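Phosphatidylglycerophosphatase and protein-tyrosine phosphatase 1 (Mus musculus, PDB 3RGO) removes the terminal phosphate from phosphatidylglycerophosphate to give phosphatidylglycerol, an essential step on the mitochondrial route to cardiolipin. Local coordinates at residues 1-5 with 128-132; 28-34 with 89-95; 72-76 with 145-150; 79-83 with 109-114. One frame throughout, in Å; residues are numbered along the deposited sequence.

Contact 1. Residues 1-5 with 128-132; sequences WYHRI and KIRSH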
loop_
_atom_site.group_PDB
_atom_site.type_symbol
_atom_site.label_atom_id
_atom_site.label_comp_id
_atom_site.label_asym_id
_atom_site.label_seq_id
_atom_site.Cartn_x
_atom_site.Cartn_y
_atom_site.Cartn_z
ATOM N N TRP A 1 -6.551 -3.335 13.688
ATOM C CA TRP A 1 -6.548 -2.054 12.987
ATOM C C TRP A 1 -5.680 -2.160 11.743
ATOM O O TRP A 1 -5.980 -1.588 10.694
ATOM C CB TRP A 1 -6.009 -0.935 13.884
ATOM C CG TRP A 1 -6.281 0.446 13.341
ATOM C CD1 TRP A 1 -5.533 1.137 12.425
ATOM C CD2 TRP A 1 -7.384 1.300 13.680
ATOM N NE1 TRP A 1 -6.105 2.363 12.173
ATOM C CE2 TRP A 1 -7.241 2.487 12.932
ATOM C CE3 TRP A 1 -8.478 1.175 14.545
ATOM C CZ2 TRP A 1 -8.152 3.544 13.024
ATOM C CZ3 TRP A 1 -9.384 2.228 14.632
ATOM C CH2 TRP A 1 -9.213 3.395 13.878
ATOM N N TYR A 2 -4.585 -2.894 11.880
ATOM C CA TYR A 2 -3.680 -3.122 10.770
ATOM C C TYR A 2 -2.994 -4.462 10.966
ATOM O O TYR A 2 -2.969 -4.998 12.079
ATOM C CB TYR A 2 -2.642 -2.001 10.680
ATOM C CG TYR A 2 -1.698 -1.948 11.857
ATOM C CD1 TYR A 2 -0.498 -2.650 11.843
ATOM C CD2 TYR A 2 -2.005 -1.197 12.985
ATOM C CE1 TYR A 2 0.369 -2.606 12.922
ATOM C CE2 TYR A 2 -1.144 -1.146 14.068
ATOM C CZ TYR A 2 0.038 -1.853 14.033
ATOM O OH TYR A 2 0.895 -1.800 15.111
ATOM N N HIS A 3 -2.444 -4.997 9.880
ATOM C CA HIS A 3 -1.721 -6.260 9.910
ATOM C C HIS A 3 -0.393 -6.115 9.175
ATOM O O HIS A 3 -0.315 -5.450 8.138
ATOM C CB HIS A 3 -2.536 -7.364 9.230
ATOM C CG HIS A 3 -3.780 -7.748 9.968
ATOM N ND1 HIS A 3 -4.988 -7.112 9.774
ATOM C CD2 HIS A 3 -4.007 -8.714 10.889
ATOM C CE1 HIS A 3 -5.904 -7.666 10.549
ATOM N NE2 HIS A 3 -5.334 -8.640 11.237
ATOM N N ARG A 4 0.650 -6.743 9.703
ATOM C CA ARG A 4 1.916 -6.816 8.986
ATOM C C ARG A 4 1.803 -7.830 7.849
ATOM O O ARG A 4 1.325 -8.950 8.049
ATOM C CB ARG A 4 3.065 -7.188 9.925
ATOM C CG ARG A 4 4.371 -7.469 9.191
ATOM C CD ARG A 4 5.558 -7.532 10.140
ATOM N NE ARG A 4 5.765 -6.275 10.856
ATOM C CZ ARG A 4 6.409 -5.224 10.355
ATOM N NH1 ARG A 4 6.901 -5.265 9.121
ATOM N NH2 ARG A 4 6.556 -4.124 11.087
ATOM N N ILE A 5 2.233 -7.428 6.655
ATOM C CA ILE A 5 2.182 -8.301 5.487
ATOM C C ILE A 5 3.503 -9.052 5.331
ATOM O O ILE A 5 3.524 -10.267 5.113
ATOM C CB ILE A 5 1.880 -7.506 4.201
ATOM C CG1 ILE A 5 0.542 -6.765 4.333
ATOM C CG2 ILE A 5 1.864 -8.432 2.995
ATOM C CD1 ILE A 5 -0.660 -7.680 4.552
ATOM N N LYS A 128 -5.307 -14.190 3.763
ATOM C CA LYS A 128 -4.961 -15.182 4.774
ATOM C C LYS A 128 -4.549 -14.488 6.071
ATOM O O LYS A 128 -4.633 -15.068 7.156
ATOM C CB LYS A 128 -3.836 -16.090 4.272
ATOM C CG LYS A 128 -3.672 -17.383 5.054
ATOM C CD LYS A 128 -2.604 -18.270 4.430
ATOM C CE LYS A 128 -2.938 -18.623 2.987
ATOM N NZ LYS A 128 -4.129 -19.514 2.876
ATOM N N ILE A 129 -4.117 -13.237 5.948
ATOM C CA ILE A 129 -3.648 -12.464 7.092
ATOM C C ILE A 129 -4.704 -11.489 7.608
ATOM O O ILE A 129 -4.924 -11.382 8.814
ATOM C CB ILE A 129 -2.380 -11.663 6.746
ATOM C CG1 ILE A 129 -1.235 -12.614 6.398
ATOM C CG2 ILE A 129 -1.999 -10.734 7.907
ATOM C CD1 ILE A 129 -0.046 -11.927 5.758
ATOM N N ARG A 130 -5.349 -10.778 6.688
ATOM C CA ARG A 130 -6.303 -9.736 7.055
ATOM C C ARG A 130 -7.701 -10.033 6.512
ATOM O O ARG A 130 -7.863 -10.383 5.346
ATOM C CB ARG A 130 -5.805 -8.375 6.562
ATOM C CG ARG A 130 -6.688 -7.198 6.945
ATOM C CD ARG A 130 -5.944 -5.883 6.751
ATOM N NE ARG A 130 -6.796 -4.725 7.004
ATOM C CZ ARG A 130 -7.014 -4.198 8.208
ATOM N NH1 ARG A 130 -6.443 -4.727 9.280
ATOM N NH2 ARG A 130 -7.805 -3.141 8.339
ATOM N N SER A 131 -8.706 -9.880 7.367
ATOM C CA SER A 131 -10.073 -10.253 7.027
ATOM C C SER A 131 -10.779 -9.211 6.161
ATOM O O SER A 131 -10.377 -8.045 6.109
ATOM C CB SER A 131 -10.886 -10.485 8.303
ATOM O OG SER A 131 -11.202 -9.250 8.925
ATOM N N HIS A 132 -11.837 -9.648 5.486
ATOM C CA HIS A 132 -12.683 -8.763 4.687
ATOM C C HIS A 132 -11.943 -8.044 3.556
ATOM O O HIS A 132 -12.326 -6.945 3.147
ATOM C CB HIS A 132 -13.415 -7.765 5.586
ATOM C CG HIS A 132 -14.250 -8.415 6.646
ATOM N ND1 HIS A 132 -15.491 -8.954 6.389
ATOM C CD2 HIS A 132 -14.015 -8.621 7.964
ATOM C CE1 HIS A 132 -15.988 -9.462 7.505
ATOM N NE2 HIS A 132 -15.112 -9.272 8.474
HETATM O O HOH W 1 -7.668 -4.980 12.039
#
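His3 and Arg130 carry the polar part of this contact, which joins the outermost strand 2-4 to the turn that leaves helix 119-129. Arg130 NH1 donates to His3 ND1 over 2.8 Å. The acceptor lies near the guanidinium plane, whereas the donor sits 17° out of the imidazole plane, and the two flat groups are turned 61° against each other. An ordered water adds a second link, accepting from both Trp1 N, at 2.6 Å, and Arg130 NH1, at 3.0 Å. The extended Arg130 chain, with CG anti to the backbone N (chi1 -177°), carries the guanidinium past the histidine toward Trp1. Its NE and NH2 bond to the carbonyls of Gly99 and Ala98, in the loop just after Cys96, the predicted phosphocysteine nucleophile.

Packing adds to this. Arg130 CA stands over one face of the His3 ring, 4.1 Å from its centroid, a CH-pi contact, and Ile129 O lies over the same face toward the rim. Beside them Ile129 CG2 meets His3 CB at 3.7 Å, while Ile129 CD1 reaches Ile5 CD1 loosely.

With ND1 taken as acceptor, the proton of a neutral His3 would be expected on NE2, and the arginine next to it would probably disfavour a second proton. Arg130 thus ties the N-terminal strand to the loop that follows the predicted nucleophile.

Contact 2. Residues 28-34 with 89-95; sequences NVRGVIT and GQCVYVH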
loop_
_atom_site.group_PDB
_atom_site.type_symbol
_atom_site.label_atom_id
_atom_site.label_comp_id
_atom_site.label_asym_id
_atom_site.label_seq_id
_atom_site.Cartn_x
_atom_site.Cartn_y
_atom_site.Cartn_z
ATOM N N ASN A 28 8.634 0.131 13.036
ATOM C CA ASN A 28 9.703 0.720 12.227
ATOM C C ASN A 28 9.204 1.424 10.966
ATOM O O ASN A 28 9.921 1.511 9.968
ATOM C CB ASN A 28 10.759 -0.332 11.866
ATOM C CG ASN A 28 12.083 0.290 11.437
ATOM O OD1 ASN A 28 12.955 -0.388 10.885
ATOM N ND2 ASN A 28 12.236 1.586 11.689
ATOM N N VAL A 29 7.975 1.928 11.020
ATOM C CA VAL A 29 7.394 2.637 9.886
ATOM C C VAL A 29 8.137 3.940 9.605
ATOM O O VAL A 29 8.168 4.841 10.444
ATOM C CB VAL A 29 5.905 2.961 10.122
ATOM C CG1 VAL A 29 5.392 3.908 9.050
ATOM C CG2 VAL A 29 5.074 1.683 10.163
ATOM N N ARG A 30 8.731 4.036 8.419
ATOM C CA ARG A 30 9.406 5.261 8.004
ATOM C C ARG A 30 8.791 5.818 6.730
ATOM O O ARG A 30 9.199 6.867 6.236
ATOM C CB ARG A 30 10.902 5.015 7.808
ATOM C CG ARG A 30 11.624 4.669 9.093
ATOM C CD ARG A 30 11.547 5.826 10.074
ATOM N NE ARG A 30 11.594 5.367 11.457
ATOM C CZ ARG A 30 12.714 5.060 12.104
ATOM N NH1 ARG A 30 13.885 5.155 11.485
ATOM N NH2 ARG A 30 12.664 4.653 13.365
ATOM N N GLY A 31 7.808 5.105 6.194
ATOM C CA GLY A 31 7.125 5.546 4.997
ATOM C C GLY A 31 5.647 5.249 5.111
ATOM O O GLY A 31 5.244 4.304 5.785
ATOM N N VAL A 32 4.828 6.069 4.472
ATOM C CA VAL A 32 3.394 5.830 4.479
ATOM C C VAL A 32 2.842 6.106 3.090
ATOM O O VAL A 32 3.177 7.113 2.461
ATOM C CB VAL A 32 2.672 6.674 5.561
ATOM C CG1 VAL A 32 2.988 8.150 5.391
ATOM C CG2 VAL A 32 1.155 6.431 5.542
ATOM N N ILE A 33 2.045 5.170 2.591
ATOM C CA ILE A 33 1.352 5.367 1.330
ATOM C C ILE A 33 -0.090 5.686 1.656
ATOM O O ILE A 33 -0.801 4.866 2.231
ATOM C CB ILE A 33 1.427 4.131 0.421
ATOM C CG1 ILE A 33 2.886 3.839 0.061
ATOM C CG2 ILE A 33 0.579 4.350 -0.833
ATOM C CD1 ILE A 33 3.079 2.622 -0.841
ATOM N N THR A 34 -0.507 6.897 1.311
ATOM C CA THR A 34 -1.858 7.354 1.612
ATOM C C THR A 34 -2.678 7.440 0.341
ATOM O O THR A 34 -2.344 8.175 -0.582
ATOM C CB THR A 34 -1.845 8.725 2.308
ATOM O OG1 THR A 34 -1.148 8.615 3.557
ATOM C CG2 THR A 34 -3.270 9.217 2.557
ATOM N N GLY A 89 15.637 -1.431 4.980
ATOM C CA GLY A 89 15.277 -2.279 6.102
ATOM C C GLY A 89 14.222 -1.652 6.993
ATOM O O GLY A 89 14.092 -2.005 8.166
ATOM N N GLN A 90 13.464 -0.715 6.430
ATOM C CA GLN A 90 12.443 -0.003 7.186
ATOM C C GLN A 90 11.069 -0.373 6.646
ATOM O O GLN A 90 10.966 -1.105 5.667
ATOM C CB GLN A 90 12.687 1.507 7.134
ATOM C CG GLN A 90 13.957 1.922 7.878
ATOM C CD GLN A 90 14.437 3.316 7.519
ATOM O OE1 GLN A 90 13.841 4.001 6.688
ATOM N NE2 GLN A 90 15.533 3.740 8.143
ATOM N N CYS A 91 10.018 0.120 7.288
ATOM C CA CYS A 91 8.677 -0.340 6.963
ATOM C C CYS A 91 7.803 0.756 6.374
ATOM O O CYS A 91 8.064 1.947 6.556
ATOM C CB CYS A 91 8.013 -0.963 8.191
ATOM S SG CYS A 91 8.947 -2.329 8.931
ATOM N N VAL A 92 6.773 0.333 5.649
ATOM C CA VAL A 92 5.826 1.253 5.042
ATOM C C VAL A 92 4.410 0.841 5.407
ATOM O O VAL A 92 4.038 -0.325 5.265
ATOM C CB VAL A 92 5.967 1.282 3.504
ATOM C CG1 VAL A 92 4.850 2.112 2.880
ATOM C CG2 VAL A 92 7.331 1.829 3.109
ATOM N N TYR A 93 3.632 1.806 5.887
ATOM C CA TYR A 93 2.229 1.594 6.216
ATOM C C TYR A 93 1.382 2.024 5.027
ATOM O O TYR A 93 1.489 3.157 4.555
ATOM C CB TYR A 93 1.863 2.415 7.455
ATOM C CG TYR A 93 0.527 2.099 8.087
ATOM C CD1 TYR A 93 -0.652 2.652 7.590
ATOM C CD2 TYR A 93 0.444 1.285 9.215
ATOM C CE1 TYR A 93 -1.875 2.381 8.189
ATOM C CE2 TYR A 93 -0.776 1.012 9.822
ATOM C CZ TYR A 93 -1.931 1.561 9.303
ATOM O OH TYR A 93 -3.143 1.291 9.905
ATOM N N VAL A 94 0.546 1.109 4.543
ATOM C CA VAL A 94 -0.271 1.347 3.363
ATOM C C VAL A 94 -1.732 1.404 3.770
ATOM O O VAL A 94 -2.246 0.475 4.392
ATOM C CB VAL A 94 -0.077 0.210 2.320
ATOM C CG1 VAL A 94 -0.871 0.487 1.058
ATOM C CG2 VAL A 94 1.396 0.042 1.989
ATOM N N HIS A 95 -2.406 2.497 3.426
ATOM C CA HIS A 95 -3.799 2.649 3.821
ATOM C C HIS A 95 -4.637 3.466 2.859
ATOM O O HIS A 95 -4.135 4.264 2.071
ATOM C CB HIS A 95 -3.893 3.312 5.205
ATOM C CG HIS A 95 -3.604 4.782 5.183
ATOM N ND1 HIS A 95 -4.588 5.732 5.020
ATOM C CD2 HIS A 95 -2.437 5.463 5.283
ATOM C CE1 HIS A 95 -4.043 6.936 5.029
ATOM N NE2 HIS A 95 -2.738 6.799 5.187
#
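Strands 29-34 and 91-95 run parallel, their directions 20° apart, in a ladder broken once by a beta bulge at Arg30. There Cys91 O accepts from both Arg30 N, at 2.9 Å, and Gly31 N, at 3.2 Å, and from Gly31 onward the regular pattern resumes through Tyr93 and Ile33 to His95.

The far end of the ladder is marked by a side-chain bond. Thr34 OG1 and His95 NE2 are 2.9 Å apart, and either could be the donor. His95 CG lies between its own backbone N and carbonyl carbon (chi1 75°), which turns the imidazole back toward the neighbouring strand. Thr34 CA then rests over the ring face, and Val32 CG2 touches the ring edge at CD2, 3.7 Å away. Thr34 OG1 has a further partner in Gln58 on the next strand.

On the opposite face of the sheet Ile33 CG1 packs on Val92 CG1 at 3.8 Å, beneath Phe81 and Tyr85 of helix 72-88. At the near end the aliphatic part of Arg30 lies against the amide of Gln90.

These are the central strand 91-95 of the dual-specificity phosphatase fold and its parallel neighbour 29-35, and the strand ending at His95 leads directly into the P-loop that begins with the predicted nucleophile, Cys96.

Contact 3. Residues 72-76 with 145-150; sequences LANLH and EFHKEI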
loop_
_atom_site.group_PDB
_atom_site.type_symbol
_atom_site.label_atom_id
_atom_site.label_comp_id
_atom_site.label_asym_id
_atom_site.label_seq_id
_atom_site.Cartn_x
_atom_site.Cartn_y
_atom_site.Cartn_z
ATOM N N LEU A 72 -1.631 2.521 -13.673
ATOM C CA LEU A 72 -0.472 1.638 -13.669
ATOM C C LEU A 72 0.744 2.401 -13.161
ATOM O O LEU A 72 1.509 1.894 -12.345
ATOM C CB LEU A 72 -0.192 1.134 -15.088
ATOM C CG LEU A 72 -0.600 -0.292 -15.477
ATOM C CD1 LEU A 72 -1.262 -1.039 -14.326
ATOM C CD2 LEU A 72 -1.482 -0.295 -16.733
ATOM N N ALA A 73 0.913 3.621 -13.661
ATOM C CA ALA A 73 2.072 4.444 -13.334
ATOM C C ALA A 73 2.170 4.714 -11.838
ATOM O O ALA A 73 3.262 4.720 -11.269
ATOM C CB ALA A 73 2.025 5.756 -14.107
ATOM N N ASN A 74 1.023 4.944 -11.207
ATOM C CA ASN A 74 0.985 5.232 -9.780
ATOM C C ASN A 74 1.094 3.969 -8.933
ATOM O O ASN A 74 1.549 4.012 -7.791
ATOM C CB ASN A 74 -0.266 6.040 -9.423
ATOM C CG ASN A 74 -0.139 7.508 -9.810
ATOM O OD1 ASN A 74 -1.137 8.205 -9.988
ATOM N ND2 ASN A 74 1.097 7.981 -9.944
ATOM N N LEU A 75 0.678 2.845 -9.510
ATOM C CA LEU A 75 0.897 1.539 -8.906
ATOM C C LEU A 75 2.398 1.267 -8.833
ATOM O O LEU A 75 2.905 0.794 -7.815
ATOM C CB LEU A 75 0.203 0.457 -9.736
ATOM C CG LEU A 75 -0.829 -0.453 -9.062
ATOM C CD1 LEU A 75 -1.558 0.247 -7.919
ATOM C CD2 LEU A 75 -1.813 -1.007 -10.093
ATOM N N HIS A 76 3.104 1.570 -9.922
ATOM C CA HIS A 76 4.558 1.433 -9.952
ATOM C C HIS A 76 5.214 2.411 -8.983
ATOM O O HIS A 76 6.200 2.081 -8.323
ATOM C CB HIS A 76 5.108 1.655 -11.367
ATOM C CG HIS A 76 4.959 0.469 -12.269
ATOM N ND1 HIS A 76 4.021 0.416 -13.277
ATOM C CD2 HIS A 76 5.627 -0.708 -12.312
ATOM C CE1 HIS A 76 4.119 -0.744 -13.904
ATOM N NE2 HIS A 76 5.086 -1.444 -13.338
ATOM N N GLU A 145 -2.993 -6.239 -15.578
ATOM C CA GLU A 145 -2.129 -5.486 -16.487
ATOM C C GLU A 145 -0.778 -5.243 -15.819
ATOM O O GLU A 145 0.276 -5.298 -16.463
ATOM C CB GLU A 145 -2.768 -4.151 -16.878
ATOM C CG GLU A 145 -4.026 -4.267 -17.731
ATOM C CD GLU A 145 -3.724 -4.363 -19.218
ATOM O OE1 GLU A 145 -2.798 -5.113 -19.599
ATOM O OE2 GLU A 145 -4.419 -3.689 -20.011
ATOM N N PHE A 146 -0.814 -4.980 -14.516
ATOM C CA PHE A 146 0.408 -4.759 -13.752
ATOM C C PHE A 146 1.276 -6.015 -13.799
ATOM O O PHE A 146 2.496 -5.935 -13.955
ATOM C CB PHE A 146 0.077 -4.381 -12.299
ATOM C CG PHE A 146 1.282 -4.013 -11.478
ATOM C CD1 PHE A 146 1.937 -4.967 -10.716
ATOM C CD2 PHE A 146 1.759 -2.713 -11.471
ATOM C CE1 PHE A 146 3.041 -4.629 -9.960
ATOM C CE2 PHE A 146 2.861 -2.370 -10.721
ATOM C CZ PHE A 146 3.507 -3.331 -9.964
ATOM N N HIS A 147 0.629 -7.170 -13.672
ATOM C CA HIS A 147 1.298 -8.464 -13.745
ATOM C C HIS A 147 1.997 -8.671 -15.093
ATOM O O HIS A 147 3.117 -9.175 -15.147
ATOM C CB HIS A 147 0.289 -9.586 -13.489
ATOM C CG HIS A 147 0.906 -10.947 -13.393
ATOM N ND1 HIS A 147 0.655 -11.944 -14.310
ATOM C CD2 HIS A 147 1.766 -11.474 -12.490
ATOM C CE1 HIS A 147 1.332 -13.029 -13.973
ATOM N NE2 HIS A 147 2.012 -12.770 -12.871
ATOM N N LYS A 148 1.335 -8.280 -16.175
ATOM C CA LYS A 148 1.926 -8.384 -17.506
ATOM C C LYS A 148 3.142 -7.476 -17.675
ATOM O O LYS A 148 4.136 -7.867 -18.292
ATOM C CB LYS A 148 0.884 -8.065 -18.580
ATOM C CG LYS A 148 -0.239 -9.080 -18.683
ATOM C CD LYS A 148 -1.209 -8.712 -19.796
ATOM C CE LYS A 148 -2.367 -9.693 -19.866
ATOM N NZ LYS A 148 -3.292 -9.378 -20.991
ATOM N N GLU A 149 3.055 -6.261 -17.141
ATOM C CA GLU A 149 4.149 -5.298 -17.228
ATOM C C GLU A 149 5.359 -5.763 -16.428
ATOM O O GLU A 149 6.504 -5.624 -16.872
ATOM C CB GLU A 149 3.707 -3.920 -16.732
ATOM C CG GLU A 149 2.750 -3.200 -17.667
ATOM C CD GLU A 149 2.487 -1.770 -17.233
ATOM O OE1 GLU A 149 2.752 -1.452 -16.059
ATOM O OE2 GLU A 149 2.017 -0.965 -18.062
ATOM N N ILE A 150 5.092 -6.312 -15.248
ATOM C CA ILE A 150 6.138 -6.833 -14.376
ATOM C C ILE A 150 6.903 -7.958 -15.056
ATOM O O ILE A 150 8.134 -8.013 -14.995
ATOM C CB ILE A 150 5.545 -7.365 -13.050
ATOM C CG1 ILE A 150 5.087 -6.200 -12.171
ATOM C CG2 ILE A 150 6.544 -8.257 -12.330
ATOM C CD1 ILE A 150 6.008 -5.000 -12.207
#
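His76 CG stands anti to its carbonyl carbon and Phe146 CG anti to its backbone N (chi1 -175°), and these torsions bring the two rings together between segments 72-76 and 145-150. This is helix-helix packing in the helical layer of the dual-specificity phosphatase fold, where helix 72-88 meets helix 137-154, the axes of the two segments being 10.9 Å apart and inclined at 64°. At this spacing the contact is made by side chains, chiefly Phe146 and His76.

Phe146 pushes one corner of its ring forward. CE2 stands over the middle of the imidazole, 3.6 Å from His76 NE2, while the planes are inclined at 37°, an oblique pairing. On the helix 72-88 side, Leu75 CB meets the same phenyl ring at CD2, 3.9 Å away. Leu72 CD1 packs on Phe146 CB at 4.1 Å, near the plane of the ring at its edge. The branched end of Leu72 also lies against the carboxylate of Glu149, which forms a long, weak ion pair with Arg153.

Within its own helix, His76 ND1 also makes a weak bond of 3.1 Å to Leu72 O, which already accepts from His76 N, and this can do little more than bias the ring's orientation. Ile150 completes the setting, its CD1 lying 3.8 Å from His76 NE2.

Contact 4. Residues 79-83 with 109-114; sequences VQFAL and AYLIQV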
loop_
_atom_site.group_PDB
_atom_site.type_symbol
_atom_site.label_atom_id
_atom_site.label_comp_id
_atom_site.label_asym_id
_atom_site.label_seq_id
_atom_site.Cartn_x
_atom_site.Cartn_y
_atom_site.Cartn_z
ATOM N N VAL A 79 4.776 0.910 -5.542
ATOM C CA VAL A 79 5.627 -0.253 -5.352
ATOM C C VAL A 79 7.102 0.141 -5.208
ATOM O O VAL A 79 7.796 -0.348 -4.317
ATOM C CB VAL A 79 5.435 -1.272 -6.495
ATOM C CG1 VAL A 79 6.425 -2.419 -6.366
ATOM C CG2 VAL A 79 3.990 -1.784 -6.497
ATOM N N GLN A 80 7.574 1.030 -6.077
ATOM C CA GLN A 80 8.953 1.505 -5.990
ATOM C C GLN A 80 9.206 2.228 -4.669
ATOM O O GLN A 80 10.307 2.182 -4.128
ATOM C CB GLN A 80 9.293 2.414 -7.175
ATOM C CG GLN A 80 9.233 1.713 -8.531
ATOM C CD GLN A 80 10.142 0.496 -8.609
ATOM O OE1 GLN A 80 11.298 0.538 -8.180
ATOM N NE2 GLN A 80 9.625 -0.593 -9.170
ATOM N N PHE A 81 8.177 2.895 -4.152
ATOM C CA PHE A 81 8.258 3.553 -2.850
ATOM C C PHE A 81 8.455 2.515 -1.750
ATOM O O PHE A 81 9.310 2.673 -0.881
ATOM C CB PHE A 81 6.985 4.363 -2.592
ATOM C CG PHE A 81 7.020 5.196 -1.332
ATOM C CD1 PHE A 81 7.661 6.426 -1.311
ATOM C CD2 PHE A 81 6.376 4.762 -0.181
ATOM C CE1 PHE A 81 7.674 7.199 -0.158
ATOM C CE2 PHE A 81 6.379 5.526 0.974
ATOM C CZ PHE A 81 7.030 6.749 0.987
ATOM N N ALA A 82 7.671 1.442 -1.803
ATOM C CA ALA A 82 7.812 0.355 -0.836
ATOM C C ALA A 82 9.197 -0.284 -0.929
ATOM O O ALA A 82 9.809 -0.612 0.085
ATOM C CB ALA A 82 6.728 -0.696 -1.051
ATOM N N LEU A 83 9.687 -0.450 -2.155
ATOM C CA LEU A 83 10.977 -1.097 -2.379
ATOM C C LEU A 83 12.118 -0.211 -1.904
ATOM O O LEU A 83 13.146 -0.702 -1.427
ATOM C CB LEU A 83 11.149 -1.457 -3.854
ATOM C CG LEU A 83 10.167 -2.502 -4.398
ATOM C CD1 LEU A 83 10.383 -2.741 -5.887
ATOM C CD2 LEU A 83 10.293 -3.807 -3.628
ATOM N N ALA A 109 -0.210 -5.312 -5.593
ATOM C CA ALA A 109 0.729 -4.991 -6.657
ATOM C C ALA A 109 2.166 -5.178 -6.172
ATOM O O ALA A 109 2.997 -5.750 -6.874
ATOM C CB ALA A 109 0.503 -3.568 -7.157
ATOM N N TYR A 110 2.441 -4.691 -4.967
ATOM C CA TYR A 110 3.733 -4.893 -4.317
ATOM C C TYR A 110 4.127 -6.371 -4.300
ATOM O O TYR A 110 5.221 -6.729 -4.740
ATOM C CB TYR A 110 3.686 -4.332 -2.889
ATOM C CG TYR A 110 4.775 -4.828 -1.967
ATOM C CD1 TYR A 110 6.050 -4.279 -2.006
ATOM C CD2 TYR A 110 4.523 -5.841 -1.047
ATOM C CE1 TYR A 110 7.053 -4.734 -1.159
ATOM C CE2 TYR A 110 5.507 -6.298 -0.198
ATOM C CZ TYR A 110 6.772 -5.744 -0.258
ATOM O OH TYR A 110 7.756 -6.201 0.590
ATOM N N LEU A 111 3.235 -7.225 -3.799
ATOM C CA LEU A 111 3.512 -8.658 -3.718
ATOM C C LEU A 111 3.705 -9.298 -5.091
ATOM O O LEU A 111 4.567 -10.168 -5.273
ATOM C CB LEU A 111 2.400 -9.372 -2.949
ATOM C CG LEU A 111 2.288 -9.006 -1.465
ATOM C CD1 LEU A 111 1.045 -9.636 -0.857
ATOM C CD2 LEU A 111 3.543 -9.421 -0.698
ATOM N N ILE A 112 2.896 -8.878 -6.057
ATOM C CA ILE A 112 3.044 -9.378 -7.417
ATOM C C ILE A 112 4.459 -9.140 -7.922
ATOM O O ILE A 112 5.105 -10.048 -8.444
ATOM C CB ILE A 112 2.029 -8.727 -8.376
ATOM C CG1 ILE A 112 0.616 -9.242 -8.070
ATOM C CG2 ILE A 112 2.402 -9.009 -9.827
ATOM C CD1 ILE A 112 -0.490 -8.512 -8.814
ATOM N N GLN A 113 4.940 -7.916 -7.754
ATOM C CA GLN A 113 6.256 -7.554 -8.250
ATOM C C GLN A 113 7.355 -8.254 -7.460
ATOM O O GLN A 113 8.272 -8.824 -8.043
ATOM C CB GLN A 113 6.460 -6.039 -8.209
ATOM C CG GLN A 113 7.905 -5.631 -8.483
ATOM C CD GLN A 113 8.026 -4.222 -9.006
ATOM O OE1 GLN A 113 7.051 -3.638 -9.474
ATOM N NE2 GLN A 113 9.228 -3.663 -8.931
ATOM N N VAL A 114 7.251 -8.213 -6.136
ATOM C CA VAL A 114 8.259 -8.812 -5.269
ATOM C C VAL A 114 8.406 -10.319 -5.485
ATOM O O VAL A 114 9.522 -10.846 -5.493
ATOM C CB VAL A 114 7.954 -8.531 -3.779
ATOM C CG1 VAL A 114 8.862 -9.360 -2.874
ATOM C CG2 VAL A 114 8.109 -7.047 -3.483
#
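Largely apolar packing between two crossed helices makes this contact, part of the helical layer of the dual-specificity phosphatase fold. Helix 72-88 precedes the central strand 91-95 and helix 102-115 follows the P-loop, and their segments here cross at 68° with axes 9.9 Å apart.

Val79 sits where the backbones come nearest, its CA 5.1 Å from Tyr110 CA. With CG1 anti to the backbone N (chi1 174°), its two methyl groups are sent to different neighbours: CG2 goes to the backbone of the other helix, 3.6 Å from Tyr110 N and 4.0 Å from Ala109 CB, and CG1 packs against the Gln113 side chain, which crosses it at a slant.

One turn on, Ala82 CB touches the phenol ring at Tyr110 CD1, 3.8 Å away, approaching it obliquely. The hydroxyl of that tyrosine is bonded to Asp6, beyond the helix pair. Gln113 extends across toward helix 72-88, flanked by Val79 and Leu83, and also packs on Phe146 and Ile150 of helix 137-154.

Leu83 closes the far side, where it and Val114 run antiparallel alongside each other. Its CD2 methyl lies 3.9 Å from Val114 CG2 and 4.2 Å from Tyr110 CE1.

The four contacts run from the sheet edge to the outer helices. Contacts 1 and 2 share the sheet and meet where Tyr2 CB lies 3.4 Å from Tyr93 OH. Contact 2 passes to contact 4 through Phe81, whose CD2 is 3.6 Å from Ile33 CG1. Contacts 3 and 4 share helix 72-88 and touch where Phe146 CE1 lies 3.3 Å from Ala109 O. Contact 1 also reaches contact 4, Ile5 CG2 lying 4.1 Å from Leu111 CD1, but stays about 14 Å from contact 3 at the nearest atoms. Relative to the predicted nucleophile Cys96, the side chain of His95 is about 5 Å away, that of Arg130 about 10 Å and that of Leu75 about 12 Å.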